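Local coordinates for lactoylglutathione lyase (PDB 4MTT), which belongs to the glyoxalase/bleomycin resistance protein/dioxygenase superfamily and has two mixed four-stranded sheets in each chain of a two-chain assembly, at residues 96-101 with 108-113; 21-26 with 92-97. One frame throughout, in Å; residues are numbered along the deposited sequence.

Contact 1. Residues 96-101 with 108-113; sequences VTREAG and SVIAFL
A classic beta bulge in an antiparallel hairpin joins residues 96-101 to residues 108-113, with Thr-97 and Arg-98 together facing Phe-112. Both backbone nitrogens of the bulge turn to one carbonyl: Thr-97 N lies 2.9 Å from Phe-112 O in a bent bond (138° at the hydrogen), and Arg-98 N adds a longer one. Phe-112 N answers Arg-98 O at 2.8 Å. A second shift of register precedes Gly-101, where the pairing resumes: Ile-110 N reaches Gly-101 O at 3.0 Å, almost straight, and Gly-101 N returns a bond to Ile-110 O. That carbonyl also receives a CA-H...O contact from Ala-100 CA at 3.2 Å.

Arg-98 and Phe-112 share one face of the sheet. With CG anti to the backbone N (chi1 -173°) and the chain extended as far as NE, the arginine runs along the hairpin past the phenyl group, its CD 4.2 Å from Phe-112 CD1. The guanidinium stands nearly upright to the ring plane (83°) and brings NH1 to 2.9 Å from Ile-110 O, which lies at its edge; NH2 has a weak bond to Leu-102 O. Lys-120 makes a cation-pi contact with the Phe-112 ring.

On the other face, the branch tips Val-96 CG2 and Leu-113 CD2 meet at 3.6 Å, and Ala-100 and Ala-111 bring their methyls together. Helix 82-91 covers this side through Arg-90, Cys-86 and Ala-82. The pairing forms the outer hairpin of a mixed four-stranded sheet, strands 95-99 and 109-114, in the beta-alpha-beta-beta-beta module characteristic of the glyoxalase fold.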
ATOM      1  N   VAL A  96      -1.917  -5.338  19.003  1.00 28.50           N
ATOM      2  CA  VAL A  96      -0.627  -5.896  18.597  1.00 28.18           C
ATOM      3  C   VAL A  96      -0.985  -7.385  18.347  1.00 32.20           C
ATOM      4  O   VAL A  96      -1.368  -8.088  19.288  1.00 32.31           O
ATOM      5  CB  VAL A  96       0.517  -5.725  19.653  1.00 31.79           C
ATOM      6  CG1 VAL A  96       1.782  -6.475  19.233  1.00 31.11           C
ATOM      7  CG2 VAL A  96       0.838  -4.251  19.898  1.00 31.68           C
ATOM      8  N   THR A  97      -0.951  -7.823  17.075  1.00 26.57           N
ATOM      9  CA  THR A  97      -1.294  -9.199  16.680  1.00 26.23           C
ATOM     10  C   THR A  97      -0.075 -10.116  16.697  1.00 31.43           C
ATOM     11  O   THR A  97      -0.222 -11.332  16.681  1.00 32.04           O
ATOM     12  CB  THR A  97      -2.036  -9.223  15.331  1.00 32.16           C
ATOM     13  OG1 THR A  97      -1.195  -8.659  14.321  1.00 27.05           O
ATOM     14  CG2 THR A  97      -3.375  -8.488  15.378  1.00 27.89           C
ATOM     15  N   ARG A  98       1.123  -9.529  16.708  1.00 28.93           N
ATOM     16  CA  ARG A  98       2.389 -10.231  16.794  1.00 28.81           C
ATOM     17  C   ARG A  98       3.405  -9.277  17.398  1.00 33.99           C
ATOM     18  O   ARG A  98       3.773  -8.264  16.785  1.00 31.07           O
ATOM     19  CB  ARG A  98       2.874 -10.784  15.429  1.00 28.94           C
ATOM     20  CG  ARG A  98       4.114 -11.658  15.560  1.00 30.95           C
ATOM     21  CD  ARG A  98       4.841 -11.927  14.257  1.00 48.79           C
ATOM     22  NE  ARG A  98       6.031 -12.769  14.457  1.00 57.58           N
ATOM     23  CZ  ARG A  98       7.240 -12.312  14.787  1.00 73.86           C
ATOM     24  NH1 ARG A  98       7.449 -11.007  14.937  1.00 59.19           N
ATOM     25  NH2 ARG A  98       8.250 -13.156  14.959  1.00 59.34           N
ATOM     26  N   GLU A  99       3.830  -9.611  18.631  1.00 32.80           N
ATOM     27  CA  GLU A  99       4.826  -8.893  19.415  1.00 32.49           C
ATOM     28  C   GLU A  99       6.169  -8.959  18.720  1.00 37.56           C
ATOM     29  O   GLU A  99       6.457  -9.947  18.042  1.00 36.81           O
ATOM     30  CB  GLU A  99       4.922  -9.522  20.834  1.00 33.64           C
ATOM     31  CG  GLU A  99       6.023  -8.976  21.746  1.00 37.16           C
ATOM     32  CD  GLU A  99       6.040  -7.469  21.948  1.00 48.72           C
ATOM     33  OE1 GLU A  99       4.961  -6.837  21.872  1.00 28.04           O
ATOM     34  OE2 GLU A  99       7.137  -6.922  22.195  1.00 43.13           O
ATOM     35  N   ALA A 100       6.998  -7.906  18.904  1.00 35.85           N
ATOM     36  CA  ALA A 100       8.340  -7.805  18.349  1.00 36.13           C
ATOM     37  C   ALA A 100       9.215  -8.997  18.715  1.00 42.93           C
ATOM     38  O   ALA A 100       9.208  -9.466  19.859  1.00 41.21           O
ATOM     39  CB  ALA A 100       9.003  -6.526  18.811  1.00 36.86           C
ATOM     40  N   GLY A 101       9.971  -9.448  17.725  1.00 42.15           N
ATOM     41  CA  GLY A 101      10.892 -10.567  17.824  1.00 42.82           C
ATOM     42  C   GLY A 101      11.427 -10.932  16.460  1.00 48.93           C
ATOM     43  O   GLY A 101      10.918 -10.452  15.443  1.00 46.40           O
ATOM     44  N   SER A 108      15.858 -10.484  11.148  1.00 50.05           N
ATOM     45  CA  SER A 108      14.981  -9.312  11.115  1.00 48.53           C
ATOM     46  C   SER A 108      14.061  -9.238  12.337  1.00 45.86           C
ATOM     47  O   SER A 108      13.349 -10.202  12.612  1.00 44.59           O
ATOM     48  CB  SER A 108      14.126  -9.342   9.847  1.00 53.96           C
ATOM     49  OG  SER A 108      13.395 -10.554   9.729  1.00 68.31           O
ATOM     50  N   VAL A 109      14.075  -8.106  13.071  1.00 38.97           N
ATOM     51  CA  VAL A 109      13.153  -7.905  14.190  1.00 37.60           C
ATOM     52  C   VAL A 109      11.886  -7.325  13.555  1.00 39.65           C
ATOM     53  O   VAL A 109      11.943  -6.281  12.890  1.00 38.75           O
ATOM     54  CB  VAL A 109      13.706  -7.047  15.365  1.00 41.30           C
ATOM     55  CG1 VAL A 109      12.598  -6.686  16.353  1.00 41.08           C
ATOM     56  CG2 VAL A 109      14.837  -7.770  16.089  1.00 40.94           C
ATOM     57  N   ILE A 110      10.765  -8.050  13.689  1.00 34.81           N
ATOM     58  CA  ILE A 110       9.490  -7.673  13.093  1.00 34.08           C
ATOM     59  C   ILE A 110       8.363  -7.689  14.139  1.00 34.59           C
ATOM     60  O   ILE A 110       8.484  -8.360  15.155  1.00 35.04           O
ATOM     61  CB  ILE A 110       9.243  -8.587  11.839  1.00 38.01           C
ATOM     62  CG1 ILE A 110      10.096  -8.100  10.656  1.00 39.43           C
ATOM     63  CG2 ILE A 110       7.762  -8.690  11.408  1.00 38.95           C
ATOM     64  CD1 ILE A 110      10.350  -9.130   9.569  1.00 55.67           C
ATOM     65  N   ALA A 111       7.281  -6.941  13.893  1.00 27.77           N
ATOM     66  CA  ALA A 111       6.074  -6.923  14.739  1.00 26.38           C
ATOM     67  C   ALA A 111       4.855  -6.594  13.888  1.00 28.24           C
ATOM     68  O   ALA A 111       4.996  -5.928  12.865  1.00 25.79           O
ATOM     69  CB  ALA A 111       6.210  -5.898  15.859  1.00 26.71           C
ATOM     70  N   PHE A 112       3.657  -7.027  14.321  1.00 26.78           N
ATOM     71  CA  PHE A 112       2.435  -6.700  13.616  1.00 27.73           C
ATOM     72  C   PHE A 112       1.406  -6.009  14.447  1.00 30.48           C
ATOM     73  O   PHE A 112       1.050  -6.482  15.526  1.00 30.31           O
ATOM     74  CB  PHE A 112       1.814  -7.923  12.934  1.00 31.23           C
ATOM     75  CG  PHE A 112       2.457  -8.237  11.609  1.00 34.48           C
ATOM     76  CD1 PHE A 112       3.622  -8.992  11.545  1.00 38.61           C
ATOM     77  CD2 PHE A 112       1.897  -7.777  10.421  1.00 38.55           C
ATOM     78  CE1 PHE A 112       4.225  -9.273  10.317  1.00 39.97           C
ATOM     79  CE2 PHE A 112       2.494  -8.068   9.188  1.00 41.76           C
ATOM     80  CZ  PHE A 112       3.649  -8.817   9.146  1.00 39.85           C
ATOM     81  N   LEU A 113       0.868  -4.914  13.905  1.00 25.90           N
ATOM     82  CA  LEU A 113      -0.245  -4.214  14.518  1.00 25.30           C
ATOM     83  C   LEU A 113      -1.381  -4.303  13.535  1.00 26.78           C
ATOM     84  O   LEU A 113      -1.167  -4.590  12.345  1.00 25.11           O
ATOM     85  CB  LEU A 113       0.043  -2.721  14.785  1.00 25.82           C
ATOM     86  CG  LEU A 113       1.423  -2.291  15.284  1.00 31.41           C
ATOM     87  CD1 LEU A 113       1.522  -0.750  15.299  1.00 31.49           C
ATOM     88  CD2 LEU A 113       1.714  -2.857  16.680  1.00 30.23           C
TER

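Contact 2. Residues 21-26 with 92-97; sequences TRALDM and LGYRVT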
ATOM      1  N   THR A  21      -1.526   8.762  13.664  1.00 21.69           N
ATOM      2  CA  THR A  21      -0.815   9.896  14.269  1.00 22.55           C
ATOM      3  C   THR A  21      -0.246   9.581  15.659  1.00 28.37           C
ATOM      4  O   THR A  21       0.897   9.929  15.908  1.00 29.61           O
ATOM      5  CB  THR A  21      -1.643  11.216  14.209  1.00 28.60           C
ATOM      6  OG1 THR A  21      -2.843  11.074  14.971  1.00 25.18           O
ATOM      7  CG2 THR A  21      -1.980  11.636  12.783  1.00 25.69           C
ATOM      8  N   ARG A  22      -1.012   8.901  16.538  1.00 25.18           N
ATOM      9  CA  ARG A  22      -0.580   8.575  17.917  1.00 25.82           C
ATOM     10  C   ARG A  22       0.244   7.313  18.037  1.00 29.75           C
ATOM     11  O   ARG A  22       1.288   7.351  18.664  1.00 30.06           O
ATOM     12  CB  ARG A  22      -1.778   8.429  18.878  1.00 26.55           C
ATOM     13  CG  ARG A  22      -2.753   9.585  18.902  1.00 36.10           C
ATOM     14  CD  ARG A  22      -4.007   9.176  19.648  1.00 47.56           C
ATOM     15  NE  ARG A  22      -5.069  10.176  19.546  1.00 60.97           N
ATOM     16  CZ  ARG A  22      -6.330   9.990  19.929  1.00 74.22           C
ATOM     17  NH1 ARG A  22      -6.731   8.802  20.374  1.00 54.58           N
ATOM     18  NH2 ARG A  22      -7.217  10.968  19.805  1.00 58.96           N
ATOM     19  N   ALA A  23      -0.256   6.172  17.531  1.00 27.35           N
ATOM     20  CA  ALA A  23       0.479   4.908  17.643  1.00 27.06           C
ATOM     21  C   ALA A  23       1.670   4.861  16.694  1.00 31.57           C
ATOM     22  O   ALA A  23       2.673   4.245  17.030  1.00 34.02           O
ATOM     23  CB  ALA A  23      -0.443   3.716  17.402  1.00 27.24           C
ATOM     24  N   LEU A  24       1.584   5.532  15.530  1.00 26.08           N
ATOM     25  CA  LEU A  24       2.658   5.479  14.526  1.00 23.47           C
ATOM     26  C   LEU A  24       3.432   6.754  14.238  1.00 26.07           C
ATOM     27  O   LEU A  24       4.315   6.732  13.386  1.00 25.91           O
ATOM     28  CB  LEU A  24       2.187   4.780  13.243  1.00 22.72           C
ATOM     29  CG  LEU A  24       1.693   3.318  13.427  1.00 26.51           C
ATOM     30  CD1 LEU A  24       1.001   2.809  12.181  1.00 24.99           C
ATOM     31  CD2 LEU A  24       2.821   2.395  13.851  1.00 28.82           C
ATOM     32  N   ASP A  25       3.131   7.853  14.961  1.00 22.12           N
ATOM     33  CA  ASP A  25       3.807   9.155  14.825  1.00 22.33           C
ATOM     34  C   ASP A  25       3.804   9.714  13.425  1.00 21.69           C
ATOM     35  O   ASP A  25       4.741  10.404  13.039  1.00 19.39           O
ATOM     36  CB  ASP A  25       5.236   9.159  15.449  1.00 25.71           C
ATOM     37  CG  ASP A  25       5.264   8.819  16.926  1.00 46.17           C
ATOM     38  OD1 ASP A  25       4.361   9.288  17.665  1.00 49.52           O
ATOM     39  OD2 ASP A  25       6.205   8.115  17.354  1.00 55.81           O
ATOM     40  N   MET A  26       2.773   9.365  12.632  1.00 18.37           N
ATOM     41  CA  MET A  26       2.630   9.918  11.292  1.00 17.80           C
ATOM     42  C   MET A  26       1.989  11.280  11.491  1.00 21.73           C
ATOM     43  O   MET A  26       1.268  11.482  12.467  1.00 19.03           O
ATOM     44  CB  MET A  26       1.645   9.059  10.448  1.00 19.07           C
ATOM     45  CG  MET A  26       2.254   7.780   9.923  1.00 20.54           C
ATOM     46  SD  MET A  26       1.191   7.063   8.685  1.00 23.28           S
ATOM     47  CE  MET A  26       2.077   5.579   8.306  1.00 19.61           C
ATOM     48  N   LEU A  92      -2.060   2.648  24.297  1.00 35.30           N
ATOM     49  CA  LEU A  92      -3.121   3.422  23.666  1.00 33.89           C
ATOM     50  C   LEU A  92      -4.331   2.529  23.413  1.00 35.73           C
ATOM     51  O   LEU A  92      -5.367   3.000  22.941  1.00 35.76           O
ATOM     52  CB  LEU A  92      -2.613   4.064  22.363  1.00 34.22           C
ATOM     53  CG  LEU A  92      -1.588   5.196  22.483  1.00 38.23           C
ATOM     54  CD1 LEU A  92      -0.695   5.245  21.265  1.00 37.62           C
ATOM     55  CD2 LEU A  92      -2.277   6.558  22.658  1.00 38.80           C
ATOM     56  N   GLY A  93      -4.195   1.249  23.756  1.00 31.95           N
ATOM     57  CA  GLY A  93      -5.244   0.254  23.579  1.00 31.55           C
ATOM     58  C   GLY A  93      -5.441  -0.211  22.146  1.00 33.24           C
ATOM     59  O   GLY A  93      -6.551  -0.601  21.762  1.00 32.93           O
ATOM     60  N   TYR A  94      -4.357  -0.197  21.350  1.00 27.49           N
ATOM     61  CA  TYR A  94      -4.391  -0.687  19.978  1.00 25.55           C
ATOM     62  C   TYR A  94      -3.929  -2.121  19.941  1.00 31.68           C
ATOM     63  O   TYR A  94      -3.237  -2.566  20.848  1.00 31.62           O
ATOM     64  CB  TYR A  94      -3.597   0.204  19.028  1.00 23.97           C
ATOM     65  CG  TYR A  94      -4.272   1.535  18.813  1.00 22.81           C
ATOM     66  CD1 TYR A  94      -5.542   1.612  18.242  1.00 22.62           C
ATOM     67  CD2 TYR A  94      -3.651   2.723  19.193  1.00 24.15           C
ATOM     68  CE1 TYR A  94      -6.171   2.837  18.047  1.00 20.18           C
ATOM     69  CE2 TYR A  94      -4.282   3.952  19.022  1.00 24.99           C
ATOM     70  CZ  TYR A  94      -5.539   4.003  18.443  1.00 26.80           C
ATOM     71  OH  TYR A  94      -6.152   5.217  18.277  1.00 27.79           O
ATOM     72  N   ARG A  95      -4.362  -2.858  18.921  1.00 29.98           N
ATOM     73  CA  ARG A  95      -4.098  -4.278  18.788  1.00 30.15           C
ATOM     74  C   ARG A  95      -2.727  -4.595  18.212  1.00 33.30           C
ATOM     75  O   ARG A  95      -2.419  -4.200  17.071  1.00 31.44           O
ATOM     76  CB  ARG A  95      -5.214  -4.905  17.931  1.00 32.60           C
ATOM     77  CG  ARG A  95      -5.372  -6.409  18.039  1.00 42.53           C
ATOM     78  CD  ARG A  95      -6.610  -6.866  17.284  1.00 51.82           C
ATOM     79  NE  ARG A  95      -7.820  -6.807  18.110  1.00 64.36           N
ATOM     80  CZ  ARG A  95      -8.718  -5.826  18.070  1.00 79.38           C
ATOM     81  NH1 ARG A  95      -8.564  -4.807  17.232  1.00 69.04           N
ATOM     82  NH2 ARG A  95      -9.781  -5.858  18.864  1.00 61.47           N
ATOM     83  N   VAL A  96      -1.917  -5.338  19.003  1.00 28.50           N
ATOM     84  CA  VAL A  96      -0.627  -5.896  18.597  1.00 28.18           C
ATOM     85  C   VAL A  96      -0.985  -7.385  18.347  1.00 32.20           C
ATOM     86  O   VAL A  96      -1.368  -8.088  19.288  1.00 32.31           O
ATOM     87  CB  VAL A  96       0.517  -5.725  19.653  1.00 31.79           C
ATOM     88  CG1 VAL A  96       1.782  -6.475  19.233  1.00 31.11           C
ATOM     89  CG2 VAL A  96       0.838  -4.251  19.898  1.00 31.68           C
ATOM     90  N   THR A  97      -0.951  -7.823  17.075  1.00 26.57           N
ATOM     91  CA  THR A  97      -1.294  -9.199  16.680  1.00 26.23           C
ATOM     92  C   THR A  97      -0.075 -10.116  16.697  1.00 31.43           C
ATOM     93  O   THR A  97      -0.222 -11.332  16.681  1.00 32.04           O
ATOM     94  CB  THR A  97      -2.036  -9.223  15.331  1.00 32.16           C
ATOM     95  OG1 THR A  97      -1.195  -8.659  14.321  1.00 27.05           O
ATOM     96  CG2 THR A  97      -3.375  -8.488  15.378  1.00 27.89           C
TER
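Ala-23, near the end of helix 13-23, packs against Leu-92 and Tyr-94, which flank the turn leading out of helix 82-91. The tight part is small and apolar. Ala-23 CB sits 3.8 Å from Tyr-94 CD2, meeting the ring obliquely, while Leu-92 CD1 approaches the helix backbone, 3.8 Å from Ala-23 CA. The same leucine methyl touches the helix backbone at Arg-22 O (3.9 Å) and the base of the arginine side chain at Arg-22 CB (4.1 Å). One branch of the leucine therefore spans two successive helix residues, and the buried alanine methyl is shared between it and the tyrosine.

Gly-93 separates these two partners. Its positive phi closes a Schellman motif at the end of helix 82-91, and on either side of this turn the side chains of Leu-92 and Tyr-94 start out toward helix 13-23. For Tyr-94, CG lies anti to the carbonyl carbon (chi1 -70°), which carries the ring across to Ala-23; Leu-92 O stands 4.1 Å above one ring face, offset toward the rim. Phe-19 of helix 13-23 also meets this ring, edge-to-face.

The outer side is looser. Arg-22, exposed to solvent, extends from CG to NE and crosses the tyrosine side chain at about a right angle, but its NH1 remains 4.2 Å from Tyr-94 OH. The guanidinium and ring planes are inclined by 43°, neither stacked nor perpendicular. Its ion pair with Glu-18 is long and weak.

No hydrogen bond spans the two segments. Methyl and ring contacts carry the join between the end of helix 13-23 and the turn after helix 82-91, while Arg-22 NH1 and Tyr-94 OH, on the outer side, come near without bonding; the join rests on apolar fit, not on directional bonds.

Contacts 1 and 2 lie with their centres about 13 Å apart and share Val-96 and Thr-97 on strand 95-99. Along the chain, helix 13-23 supplies residues 21-26 first; much later, residues 92-97 leave helix 82-91 and lead directly into the hairpin of 96-101 with 108-113. Contact 1 lies within the second four-stranded sheet, whereas contact 2 brings the end of the early helix to the approach of that sheet's outermost strand, 95-99. Leu-113 joins the two regions directly: its CB packs on Arg-95 O and its CD1 on Leu-24 CD2. The early helix and the later hairpin are thus joined through neighbouring contacts, bridged by Leu-113.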